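Putative phosphohydrolase (Shewanella amazonensis, PDB 3M1T) is of unproven function but, as a helical HDOD-domain protein of the HD phosphodiesterase clan, is putatively a phosphohydrolase or signal transduction protein. Local coordinates at residues L8-E13 / A179-L184; L143-V146 / V152-T155; L53-S58 / I87-V92; L82-I87 / E130-G135; K222-D227 / A241-L246. All blocks are in the same frame, centred on the assembly; numbering follows the deposited sequence. Where two conformers were deposited one is given.

Interaction 1 (L8-E13 / A179-L184); sequences LQKVDE and AEIGAL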
# COMPACT_ATOMS: atom_id res chain seq x y z
N LEU A 8 -12.51 3.17 -17.17
CA LEU A 8 -13.30 4.38 -16.88
C LEU A 8 -14.78 4.05 -16.58
O LEU A 8 -15.43 4.82 -15.82
CB LEU A 8 -13.13 5.41 -17.98
CG LEU A 8 -11.73 5.98 -18.15
CD1 LEU A 8 -11.82 7.00 -19.34
CD2 LEU A 8 -11.27 6.66 -16.82
N GLN A 9 -15.30 2.94 -17.10
CA GLN A 9 -16.65 2.54 -16.78
C GLN A 9 -16.84 2.23 -15.30
O GLN A 9 -17.98 2.07 -14.85
CB GLN A 9 -17.07 1.36 -17.64
CG GLN A 9 -16.75 1.53 -19.10
CD GLN A 9 -17.29 2.82 -19.64
OE1 GLN A 9 -18.50 3.03 -19.58
NE2 GLN A 9 -16.41 3.72 -20.16
N LYS A 10 -15.73 2.05 -14.56
CA LYS A 10 -15.79 1.78 -13.14
C LYS A 10 -15.86 3.00 -12.23
O LYS A 10 -16.10 2.87 -11.03
CB LYS A 10 -14.58 0.95 -12.67
CG LYS A 10 -14.36 -0.35 -13.42
CD LYS A 10 -15.48 -1.33 -13.08
CE LYS A 10 -16.50 -1.43 -14.14
NZ LYS A 10 -17.59 -2.44 -13.64
N VAL A 11 -15.68 4.19 -12.81
CA VAL A 11 -15.47 5.39 -11.98
C VAL A 11 -16.64 5.70 -11.04
O VAL A 11 -16.42 6.12 -9.89
CB VAL A 11 -15.10 6.64 -12.81
CG1 VAL A 11 -13.86 6.38 -13.63
CG2 VAL A 11 -16.28 7.10 -13.68
N ASP A 12 -17.86 5.49 -11.53
CA ASP A 12 -19.05 5.75 -10.72
C ASP A 12 -19.47 4.57 -9.88
O ASP A 12 -20.47 4.63 -9.16
CB ASP A 12 -20.18 6.30 -11.59
CG ASP A 12 -20.67 5.30 -12.61
OD1 ASP A 12 -20.12 4.19 -12.71
OD2 ASP A 12 -21.62 5.67 -13.35
N GLU A 13 -18.68 3.51 -9.91
CA GLU A 13 -18.92 2.35 -9.08
C GLU A 13 -18.00 2.25 -7.88
O GLU A 13 -18.22 1.43 -7.00
CB GLU A 13 -18.80 1.10 -9.95
CG GLU A 13 -19.93 1.07 -10.97
CD GLU A 13 -19.74 -0.05 -12.00
OE1 GLU A 13 -18.96 -0.97 -11.74
OE2 GLU A 13 -20.40 0.04 -13.05
N ALA A 179 -4.05 -3.60 -10.63
CA ALA A 179 -3.15 -2.48 -10.42
C ALA A 179 -3.83 -1.21 -10.95
O ALA A 179 -3.79 -0.12 -10.32
CB ALA A 179 -1.75 -2.69 -11.05
N GLU A 180 -4.47 -1.32 -12.11
CA GLU A 180 -5.14 -0.19 -12.76
C GLU A 180 -6.34 0.28 -11.92
O GLU A 180 -6.53 1.50 -11.70
CB GLU A 180 -5.58 -0.56 -14.14
CG GLU A 180 -4.42 -0.66 -15.09
CD GLU A 180 -4.84 -1.08 -16.48
OE1 GLU A 180 -5.82 -1.84 -16.65
OE2 GLU A 180 -4.14 -0.61 -17.41
N ILE A 181 -7.18 -0.65 -11.44
CA ILE A 181 -8.35 -0.25 -10.67
C ILE A 181 -7.92 0.24 -9.27
O ILE A 181 -8.55 1.17 -8.76
CB ILE A 181 -9.50 -1.30 -10.63
CG1 ILE A 181 -10.81 -0.59 -10.28
CG2 ILE A 181 -9.13 -2.52 -9.77
CD1 ILE A 181 -12.05 -1.51 -10.40
N GLY A 182 -6.88 -0.31 -8.68
CA GLY A 182 -6.32 0.21 -7.44
C GLY A 182 -5.79 1.64 -7.64
O GLY A 182 -5.99 2.51 -6.77
N ALA A 183 -5.17 1.88 -8.77
CA ALA A 183 -4.71 3.22 -9.08
C ALA A 183 -5.88 4.19 -9.26
O ALA A 183 -5.85 5.35 -8.80
CB ALA A 183 -3.83 3.22 -10.36
N LEU A 184 -6.89 3.71 -9.96
CA LEU A 184 -8.12 4.52 -10.17
C LEU A 184 -8.76 4.87 -8.86
O LEU A 184 -9.21 6.03 -8.71
CB LEU A 184 -9.10 3.74 -11.03
CG LEU A 184 -10.27 4.53 -11.54
CD1 LEU A 184 -9.82 5.49 -12.65
CD2 LEU A 184 -11.43 3.62 -12.04
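Ile181 comes first along helix 178-188, and its CD1 methyl rests on the aliphatic root of Lys10, 4.0 Å from Lys10 CG. Its CG1 is set opposite the backbone N (chi1 -158°), which carries CD1 out from the helix to meet the lysine at a slant. One turn on, Leu184 uses a single methyl for two neighbours: Leu184 CD2 lies 4.2 Å from Lys10 CB and, in the given one of two valine conformers, 4.0 Å from Val11 CG1, a less certain touch in which the side chains cross at about a right angle. The N-terminal loop offers these groups from the end of a type I beta turn running from Leu8 to Val11, and Leu7 of helix 5-8 packs on both Ile181 and Leu184. Beyond CG the lysine chain bends away, and Lys10 NZ makes a 2.8 Å salt bridge to Glu13 OE1, met on the syn side 23° out of the carboxylate plane. Putting an alanine in place of Lys10 would probably thin the cover over Ile181 CD1 and leave Glu13 without this charged mate. The contact is therefore purely aliphatic and non-directional, joining the loop after helix 5-8 to helix 178-188, while Lys10 and Glu13 pair within the loop itself.

Interaction 2 (L143-V146 / V152-T155); sequences LLIV and VAAT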
# COMPACT_ATOMS: atom_id res chain seq x y z
N LEU A 143 -8.97 -6.41 -3.83
CA LEU A 143 -10.23 -6.40 -3.07
C LEU A 143 -11.41 -5.86 -3.88
O LEU A 143 -12.52 -6.39 -3.84
CB LEU A 143 -10.05 -5.64 -1.75
CG LEU A 143 -8.92 -6.18 -0.88
CD1 LEU A 143 -8.81 -5.35 0.36
CD2 LEU A 143 -9.08 -7.72 -0.53
N LEU A 144 -11.16 -4.79 -4.64
CA LEU A 144 -12.23 -4.17 -5.39
C LEU A 144 -12.75 -5.18 -6.44
O LEU A 144 -13.95 -5.17 -6.70
CB LEU A 144 -11.69 -2.92 -6.13
CG LEU A 144 -11.35 -1.72 -5.28
CD1 LEU A 144 -10.88 -0.60 -6.22
CD2 LEU A 144 -12.60 -1.20 -4.51
N ILE A 145 -11.86 -5.91 -7.09
CA ILE A 145 -12.29 -6.89 -8.11
C ILE A 145 -13.14 -8.01 -7.51
O ILE A 145 -14.20 -8.40 -8.06
CB ILE A 145 -11.14 -7.41 -8.93
CG1 ILE A 145 -10.55 -6.27 -9.80
CG2 ILE A 145 -11.58 -8.64 -9.82
CD1 ILE A 145 -9.36 -6.66 -10.50
N VAL A 146 -12.71 -8.53 -6.38
CA VAL A 146 -13.52 -9.57 -5.69
C VAL A 146 -14.89 -9.05 -5.33
O VAL A 146 -15.91 -9.73 -5.54
CB VAL A 146 -12.78 -10.09 -4.45
CG1 VAL A 146 -13.71 -11.04 -3.59
CG2 VAL A 146 -11.51 -10.80 -4.88
N VAL A 152 -16.42 -13.35 -11.89
CA VAL A 152 -15.18 -13.22 -12.64
C VAL A 152 -13.94 -13.46 -11.78
O VAL A 152 -13.04 -14.16 -12.18
CB VAL A 152 -15.11 -11.89 -13.41
CG1 VAL A 152 -13.73 -11.65 -13.97
CG2 VAL A 152 -16.18 -11.94 -14.50
N ALA A 153 -13.90 -12.88 -10.58
CA ALA A 153 -12.77 -13.08 -9.70
C ALA A 153 -12.55 -14.53 -9.38
O ALA A 153 -11.43 -15.00 -9.39
CB ALA A 153 -12.97 -12.29 -8.39
N ALA A 154 -13.62 -15.28 -9.11
CA ALA A 154 -13.49 -16.68 -8.84
C ALA A 154 -12.99 -17.49 -10.07
O ALA A 154 -12.14 -18.39 -9.98
CB ALA A 154 -14.86 -17.26 -8.37
N THR A 155 -13.55 -17.13 -11.22
CA THR A 155 -13.13 -17.75 -12.49
C THR A 155 -11.66 -17.50 -12.73
O THR A 155 -10.91 -18.42 -13.16
CB THR A 155 -14.01 -17.22 -13.62
OG1 THR A 155 -15.35 -17.65 -13.36
CG2 THR A 155 -13.52 -17.77 -14.99
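Ala153 pushes its methyl into the backbone of Val146, and this is the tight heart of the corner where helix 140-148 gives way to helix 150-161. The two helices follow each other with almost no linker, and the CA atoms of Val146 and Ala153 come within 5.4 Å, a distance at which a small side chain fits between the backbones. Ala153 CB is 3.9 Å from Val146 CA and 4.1 Å from Ile145 O, so it meets main chain as well as side chains. Two branch methyls flank it: Val146 CG2 stands 4.1 Å from Ala153 CB, and Ile145 CG2 stands 4.2 Å from the same atom. The valine holds CG1 opposite its backbone N (chi1 172°), which turns that methyl away from the alanine and leaves CG2 to make the touch.

The Ile145 side of the corner is closed. That residue also packs on Glu170 and Leu174 of helix 166-174 and on Asn178 and Ile181 of helix 178-188, and Val152 leans on Leu173 and Leu174 as well. Toward Ala154 and Thr155 the second helix faces solvent, and there Thr155 OG1 turns back to hydrogen-bond Ala151 O in its own helix. Val146, only partly buried, marks the passage between the two regimes. Between these two segments of the HDOD domain the contact is van der Waals packing round the Ala153 methyl, so it depends on fit rather than on directed polar bonds.

Interaction 3 (L53-S58 / I87-V92); sequences LRLANS and IASAVV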
# COMPACT_ATOMS: atom_id res chain seq x y z
N LEU A 53 -3.34 4.96 17.22
CA LEU A 53 -2.45 4.72 18.35
C LEU A 53 -2.03 3.24 18.48
O LEU A 53 -0.89 2.96 18.86
CB LEU A 53 -3.08 5.22 19.65
CG LEU A 53 -3.17 6.75 19.77
CD1 LEU A 53 -3.91 7.14 21.06
CD2 LEU A 53 -1.79 7.41 19.72
N ARG A 54 -2.92 2.31 18.16
CA ARG A 54 -2.52 0.89 18.13
C ARG A 54 -1.43 0.62 17.11
O ARG A 54 -0.51 -0.18 17.37
CB ARG A 54 -3.71 0.00 17.80
CG ARG A 54 -4.72 -0.12 18.96
CD ARG A 54 -5.60 -1.34 18.81
NE ARG A 54 -6.45 -1.32 17.60
CZ ARG A 54 -7.57 -0.59 17.47
NH1 ARG A 54 -7.97 0.20 18.44
NH2 ARG A 54 -8.30 -0.67 16.37
N LEU A 55 -1.54 1.26 15.95
CA LEU A 55 -0.49 1.15 14.94
C LEU A 55 0.79 1.80 15.43
O LEU A 55 1.88 1.25 15.22
CB LEU A 55 -0.90 1.78 13.61
CG LEU A 55 -2.03 1.06 12.87
CD1 LEU A 55 -2.32 1.78 11.56
CD2 LEU A 55 -1.71 -0.39 12.60
N ALA A 56 0.66 2.92 16.11
CA ALA A 56 1.81 3.65 16.61
C ALA A 56 2.50 2.89 17.74
O ALA A 56 3.69 3.09 17.95
CB ALA A 56 1.43 5.01 17.10
N ASN A 57 1.77 2.05 18.46
CA ASN A 57 2.37 1.24 19.52
C ASN A 57 2.91 -0.14 19.09
O ASN A 57 3.37 -0.90 19.93
CB ASN A 57 1.38 1.10 20.68
CG ASN A 57 1.16 2.42 21.41
OD1 ASN A 57 2.12 3.07 21.83
ND2 ASN A 57 -0.10 2.84 21.54
N SER A 58 2.87 -0.46 17.80
CA SER A 58 3.42 -1.73 17.33
C SER A 58 4.96 -1.79 17.30
O SER A 58 5.52 -2.87 17.06
CB SER A 58 2.85 -2.05 15.96
OG SER A 58 1.48 -2.32 16.09
N ILE A 87 -3.38 8.15 7.59
CA ILE A 87 -3.77 7.71 6.26
C ILE A 87 -4.04 6.23 6.29
O ILE A 87 -5.05 5.77 5.78
CB ILE A 87 -2.68 8.06 5.23
CG1 ILE A 87 -2.62 9.57 5.05
CG2 ILE A 87 -2.96 7.32 3.87
CD1 ILE A 87 -1.34 10.06 4.36
N ALA A 88 -3.09 5.45 6.81
CA ALA A 88 -3.29 4.01 6.92
C ALA A 88 -4.56 3.61 7.63
O ALA A 88 -5.34 2.76 7.13
CB ALA A 88 -2.03 3.32 7.61
N SER A 89 -4.83 4.28 8.76
CA SER A 89 -5.99 3.93 9.59
C SER A 89 -7.29 4.29 8.86
O SER A 89 -8.27 3.55 8.89
CB SER A 89 -5.91 4.65 10.92
OG SER A 89 -4.77 4.21 11.60
N ALA A 90 -7.26 5.41 8.14
CA ALA A 90 -8.43 5.82 7.37
C ALA A 90 -8.74 4.85 6.22
O ALA A 90 -9.89 4.46 6.01
CB ALA A 90 -8.27 7.25 6.84
N VAL A 91 -7.70 4.49 5.48
CA VAL A 91 -7.85 3.56 4.39
C VAL A 91 -8.37 2.19 4.88
O VAL A 91 -9.32 1.64 4.31
CB VAL A 91 -6.53 3.43 3.60
CG1 VAL A 91 -6.61 2.29 2.61
CG2 VAL A 91 -6.17 4.80 2.90
N VAL A 92 -7.76 1.66 5.94
CA VAL A 92 -8.19 0.39 6.54
C VAL A 92 -9.66 0.44 6.92
O VAL A 92 -10.43 -0.45 6.62
CB VAL A 92 -7.29 0.01 7.76
CG1 VAL A 92 -7.97 -1.12 8.60
CG2 VAL A 92 -5.85 -0.37 7.29
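Helix 46-56 and helix 79-94 come together with Leu55 CA 8.2 Å from Ser89 CA, a helix-to-helix contact inside the all-helical HDOD domain. One side chain does the work from the first helix. Leu55 sends its CD1 methyl into the second helix, where it lies 4.2 Å from Ala88 CB and closer still to the serine hydroxyl beside it. That hydroxyl is not looking for a partner across the gap: Ser89 OG is hydrogen-bonded to Leu85 O one turn back in its own helix, so the leucine methyl covers a polar atom that is already satisfied and all three touching residues can stay buried. A polar tie between the same two helices comes from Arg51, whose NH1 bonds Ser89 O. Leu274, near the chain's C-terminus, also packs on Leu55, and Phe111 of helix 103-124 covers Ala88.

Just past the leucine, helix 46-56 runs out. There Ser58 N bonds Leu55 O at 3.2 Å, and in the conformer described, one of two deposited, Ser58 OG gives a long 3.2 Å bond to Arg54 O, tilted 18° from the carbonyl plane. The contact itself comes down to a straight leucine branch: with chi2 at -179° CD1 continues the line of the chain outward, reaching 3.5 Å from Ser89 OG.

Interaction 4 (L82-I87 / E130-G135); sequences LRTLVI and EAFTCG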
# COMPACT_ATOMS: atom_id res chain seq x y z
N LEU A 82 3.00 10.51 12.00
CA LEU A 82 1.58 10.53 12.42
C LEU A 82 0.66 10.60 11.19
O LEU A 82 -0.28 9.84 11.08
CB LEU A 82 1.27 11.71 13.36
CG LEU A 82 -0.17 11.84 13.86
CD1 LEU A 82 -0.50 10.62 14.71
CD2 LEU A 82 -0.38 13.13 14.62
N ARG A 83 0.97 11.50 10.26
CA ARG A 83 0.13 11.63 9.06
C ARG A 83 0.02 10.30 8.37
O ARG A 83 -1.06 9.90 7.94
CB ARG A 83 0.73 12.65 8.08
CG ARG A 83 0.69 14.07 8.53
CD ARG A 83 1.47 14.91 7.49
NE ARG A 83 1.71 16.28 7.91
CZ ARG A 83 0.88 17.30 7.71
NH1 ARG A 83 -0.31 17.13 7.11
NH2 ARG A 83 1.25 18.51 8.11
N THR A 84 1.14 9.62 8.28
CA THR A 84 1.18 8.39 7.58
C THR A 84 0.28 7.33 8.23
O THR A 84 -0.43 6.63 7.54
CB THR A 84 2.62 7.99 7.47
OG1 THR A 84 3.34 9.12 6.90
CG2 THR A 84 2.74 6.76 6.61
N LEU A 85 0.29 7.26 9.56
CA LEU A 85 -0.54 6.34 10.32
C LEU A 85 -2.01 6.69 10.26
O LEU A 85 -2.87 5.79 10.26
CB LEU A 85 -0.04 6.22 11.78
CG LEU A 85 1.33 5.61 11.94
CD1 LEU A 85 1.60 5.54 13.43
CD2 LEU A 85 1.48 4.22 11.25
N VAL A 86 -2.31 7.99 10.18
CA VAL A 86 -3.71 8.44 9.98
C VAL A 86 -4.20 7.97 8.64
O VAL A 86 -5.27 7.44 8.52
CB VAL A 86 -3.87 9.98 10.14
CG1 VAL A 86 -5.29 10.39 9.77
CG2 VAL A 86 -3.50 10.39 11.57
N ILE A 87 -3.38 8.15 7.59
CA ILE A 87 -3.77 7.71 6.26
C ILE A 87 -4.04 6.23 6.29
O ILE A 87 -5.05 5.77 5.78
CB ILE A 87 -2.68 8.06 5.23
CG1 ILE A 87 -2.62 9.57 5.05
CG2 ILE A 87 -2.96 7.32 3.87
CD1 ILE A 87 -1.34 10.06 4.36
N GLU A 130 6.03 8.78 1.61
CA GLU A 130 5.32 8.59 0.37
C GLU A 130 5.35 7.12 -0.06
O GLU A 130 4.34 6.55 -0.52
CB GLU A 130 5.92 9.50 -0.74
CG GLU A 130 5.33 9.28 -2.08
CD GLU A 130 6.23 9.83 -3.19
OE1 GLU A 130 7.43 9.41 -3.37
OE2 GLU A 130 5.70 10.68 -3.88
N ALA A 131 6.52 6.48 0.07
CA ALA A 131 6.63 5.08 -0.31
C ALA A 131 5.82 4.19 0.61
O ALA A 131 5.18 3.25 0.16
CB ALA A 131 8.13 4.65 -0.29
N PHE A 132 5.81 4.51 1.89
CA PHE A 132 4.98 3.75 2.83
C PHE A 132 3.49 3.83 2.39
O PHE A 132 2.78 2.81 2.32
CB PHE A 132 5.15 4.28 4.27
CG PHE A 132 4.41 3.46 5.29
CD1 PHE A 132 3.07 3.67 5.55
CD2 PHE A 132 5.08 2.45 5.98
CE1 PHE A 132 2.39 2.85 6.49
CE2 PHE A 132 4.42 1.66 6.95
CZ PHE A 132 3.08 1.86 7.17
N THR A 133 3.04 5.04 2.05
CA THR A 133 1.66 5.20 1.66
C THR A 133 1.32 4.46 0.39
O THR A 133 0.25 3.88 0.25
CB THR A 133 1.29 6.72 1.58
OG1 THR A 133 1.43 7.28 2.88
CG2 THR A 133 -0.16 6.93 1.11
N CYS A 134 2.23 4.47 -0.57
CA CYS A 134 2.07 3.72 -1.78
C CYS A 134 1.88 2.22 -1.45
O CYS A 134 1.00 1.59 -2.00
CB CYS A 134 3.27 3.96 -2.69
SG CYS A 134 2.97 3.49 -4.42
N GLY A 135 2.70 1.69 -0.53
CA GLY A 135 2.50 0.35 -0.05
C GLY A 135 1.13 0.10 0.56
O GLY A 135 0.48 -0.91 0.23
O HOH W 1 -0.00 5.62 4.87
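Helices 79-94 and 128-137 run almost parallel through segments 82-87 and 130-135, their short axes 9° apart in direction and 10.1 Å apart at closest approach. Thr84 faces Thr133 at the middle of this pair, which lies in the buried interior of the all-helical HDOD domain. Thr84 CG2 slants onto the ring of Phe132 and comes to 3.3 Å from Phe132 CD1, a very close approach that deserves some caution because the threonine was modelled in two conformers. The ring reaches this spot because Phe132 CG points opposite its own backbone N (chi1 -175°). A turn further along the first helix, Ile87 presents its CG2 methyl to Thr133 CG2 at 4.0 Å, the two side chains crossing at about a right angle, and Ile87 also packs on Val28 and Asn29 of helix 19-29.

Both threonine hydroxyls bond back into their own helices, Thr84 OG1 to Gln80 O and Thr133 OG1 to Glu129 O. Thr84 turns its methyl to the second helix, while Thr133 presents both CG2 and, through a water, OG1. That water makes the polar link between the segments: it donates to Thr84 O at 2.9 Å and bonds Thr133 OG1 at 3.0 Å, joining a carbonyl of one helix to a hydroxyl of the other. Leu195 of helix 193-200 packs on Thr133. The bridging water sits in the plane of the Phe132 ring, at its edge, with its oxygen 3.7 Å from Phe132 CD1.

Interaction 5 (K222-D227 / A241-L246); sequences KQIAAD and AQINIL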
# COMPACT_ATOMS: atom_id res chain seq x y z
N LYS A 222 7.18 -6.11 -3.10
CA LYS A 222 6.24 -7.22 -3.22
C LYS A 222 6.91 -8.58 -3.35
O LYS A 222 6.45 -9.55 -2.77
CB LYS A 222 5.30 -7.02 -4.41
CG LYS A 222 4.30 -5.91 -4.21
CD LYS A 222 3.53 -5.65 -5.48
CE LYS A 222 2.58 -6.79 -5.86
NZ LYS A 222 2.01 -6.60 -7.23
N GLN A 223 7.95 -8.61 -4.16
CA GLN A 223 8.72 -9.84 -4.39
C GLN A 223 9.44 -10.25 -3.12
O GLN A 223 9.44 -11.44 -2.77
CB GLN A 223 9.65 -9.67 -5.58
CG GLN A 223 10.29 -11.06 -6.00
CD GLN A 223 10.92 -11.11 -7.36
OE1 GLN A 223 10.76 -10.21 -8.18
NE2 GLN A 223 11.73 -12.19 -7.61
N ILE A 224 9.98 -9.29 -2.38
CA ILE A 224 10.68 -9.56 -1.14
C ILE A 224 9.71 -10.15 -0.13
O ILE A 224 9.97 -11.17 0.52
CB ILE A 224 11.32 -8.27 -0.57
CG1 ILE A 224 12.48 -7.76 -1.48
CG2 ILE A 224 11.75 -8.46 0.86
CD1 ILE A 224 13.05 -6.40 -1.05
N ALA A 225 8.53 -9.51 -0.04
CA ALA A 225 7.53 -9.96 0.92
C ALA A 225 7.04 -11.35 0.55
O ALA A 225 6.84 -12.17 1.44
CB ALA A 225 6.34 -8.98 1.00
N ALA A 226 6.79 -11.58 -0.73
CA ALA A 226 6.20 -12.84 -1.20
C ALA A 226 7.12 -14.03 -1.02
O ALA A 226 6.72 -15.15 -0.65
CB ALA A 226 5.80 -12.75 -2.63
N ASP A 227 8.38 -13.81 -1.33
CA ASP A 227 9.30 -14.95 -1.46
C ASP A 227 10.29 -15.05 -0.32
O ASP A 227 11.13 -15.97 -0.34
CB ASP A 227 10.02 -14.86 -2.80
CG ASP A 227 9.12 -15.17 -3.98
OD1 ASP A 227 8.01 -15.71 -3.78
OD2 ASP A 227 9.51 -14.89 -5.12
N ALA A 241 19.83 -8.58 -5.20
CA ALA A 241 20.49 -8.06 -6.41
C ALA A 241 19.69 -8.40 -7.68
O ALA A 241 19.54 -7.56 -8.55
CB ALA A 241 21.95 -8.56 -6.55
N GLN A 242 19.15 -9.61 -7.75
CA GLN A 242 18.39 -10.05 -8.92
C GLN A 242 17.08 -9.27 -8.98
O GLN A 242 16.62 -8.87 -10.06
CB GLN A 242 18.02 -11.56 -8.83
CG GLN A 242 19.14 -12.51 -8.74
CD GLN A 242 18.63 -13.94 -8.52
OE1 GLN A 242 18.67 -14.47 -7.41
NE2 GLN A 242 18.15 -14.57 -9.60
N ILE A 243 16.50 -9.00 -7.81
CA ILE A 243 15.23 -8.27 -7.76
C ILE A 243 15.43 -6.81 -8.18
O ILE A 243 14.59 -6.21 -8.90
CB ILE A 243 14.55 -8.36 -6.42
CG1 ILE A 243 14.19 -9.81 -6.06
CG2 ILE A 243 13.21 -7.56 -6.43
CD1 ILE A 243 13.75 -10.03 -4.67
N ASN A 244 16.51 -6.20 -7.73
CA ASN A 244 16.90 -4.86 -8.16
C ASN A 244 16.86 -4.72 -9.69
O ASN A 244 16.31 -3.73 -10.21
CB ASN A 244 18.34 -4.60 -7.70
CG ASN A 244 18.50 -3.36 -6.85
OD1 ASN A 244 17.51 -2.65 -6.45
ND2 ASN A 244 19.76 -3.07 -6.55
N ILE A 245 17.44 -5.70 -10.39
CA ILE A 245 17.42 -5.77 -11.86
C ILE A 245 16.03 -5.99 -12.47
O ILE A 245 15.68 -5.31 -13.45
CB ILE A 245 18.38 -6.87 -12.38
CG1 ILE A 245 19.82 -6.45 -12.10
CG2 ILE A 245 18.33 -7.06 -13.92
CD1 ILE A 245 20.83 -7.64 -12.18
N LEU A 246 15.28 -6.94 -11.98
CA LEU A 246 13.94 -7.20 -12.46
C LEU A 246 13.12 -5.92 -12.30
O LEU A 246 12.40 -5.54 -13.22
CB LEU A 246 13.25 -8.32 -11.71
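Ala226 N bonds Lys222 O at 2.9 Å, the shortest of the backbone bonds within the two segments, and closes the helical turn from which Gln223 and Ile224 reach over to Ile243. The next bond along, from Asp227 N to Gln223 O, is 3.0 Å and completes the last turn of helix 213-227. The arrangement is a helix-loop-helix: this helix and helix 236-247 follow each other in the chain, and Ile243 from the second fits against the first.

Gln223 lies along the isoleucine rather than touching it with one atom. Its CG is turned opposite the backbone N (chi1 -170°) and the chain beyond stays extended, which carries the amide past the whole branch. Gln223 CG is 3.8 Å from Ile243 CD1, Gln223 NE2 is 3.8 Å from Ile243 CG1, and Gln223 OE1 is 4.0 Å from Ile243 CG2. These are van der Waals contacts, with the amide acting as a partly exposed lid over a buried hydrocarbon. An alanine in place of Gln223 would probably strip this lid away, opening a gap over CG1 and CG2 of Ile243 on the partly exposed side.

On the inner side Ile224 takes over, packed also against Trp239 and Leu240 of helix 236-247 and Ile116 of helix 103-124, while Met220 adds to the packing round Ile243. Past the glutamine, Asp227 pairs with Lys230 in a salt bridge. The two isoleucines cross at a slant, with Ile224 CG1 meeting Ile243 CD1 at 4.1 Å.

Interactions 3 and 4 are the most closely knit pair: their centres are 9 Å apart, both use helix 79-94 with Ile87 in both segments, though it makes contact only in interaction 4, and Leu85 of interaction 4 packs on Leu55 and Ala56 of interaction 3. Interactions 1 and 2 form a second cluster, centres 14 Å apart, joined where Ile181 meets Leu144 and Ile145. The clusters do not touch; their nearest atoms stay about 8 Å or more apart. Interactions 2, 3 and 4 all fall within the chain loop that interaction 1 closes. Interaction 5 follows it in the chain and stands alone, 22 Å from interaction 4 between centres. No ligand or metal takes part in any of the five.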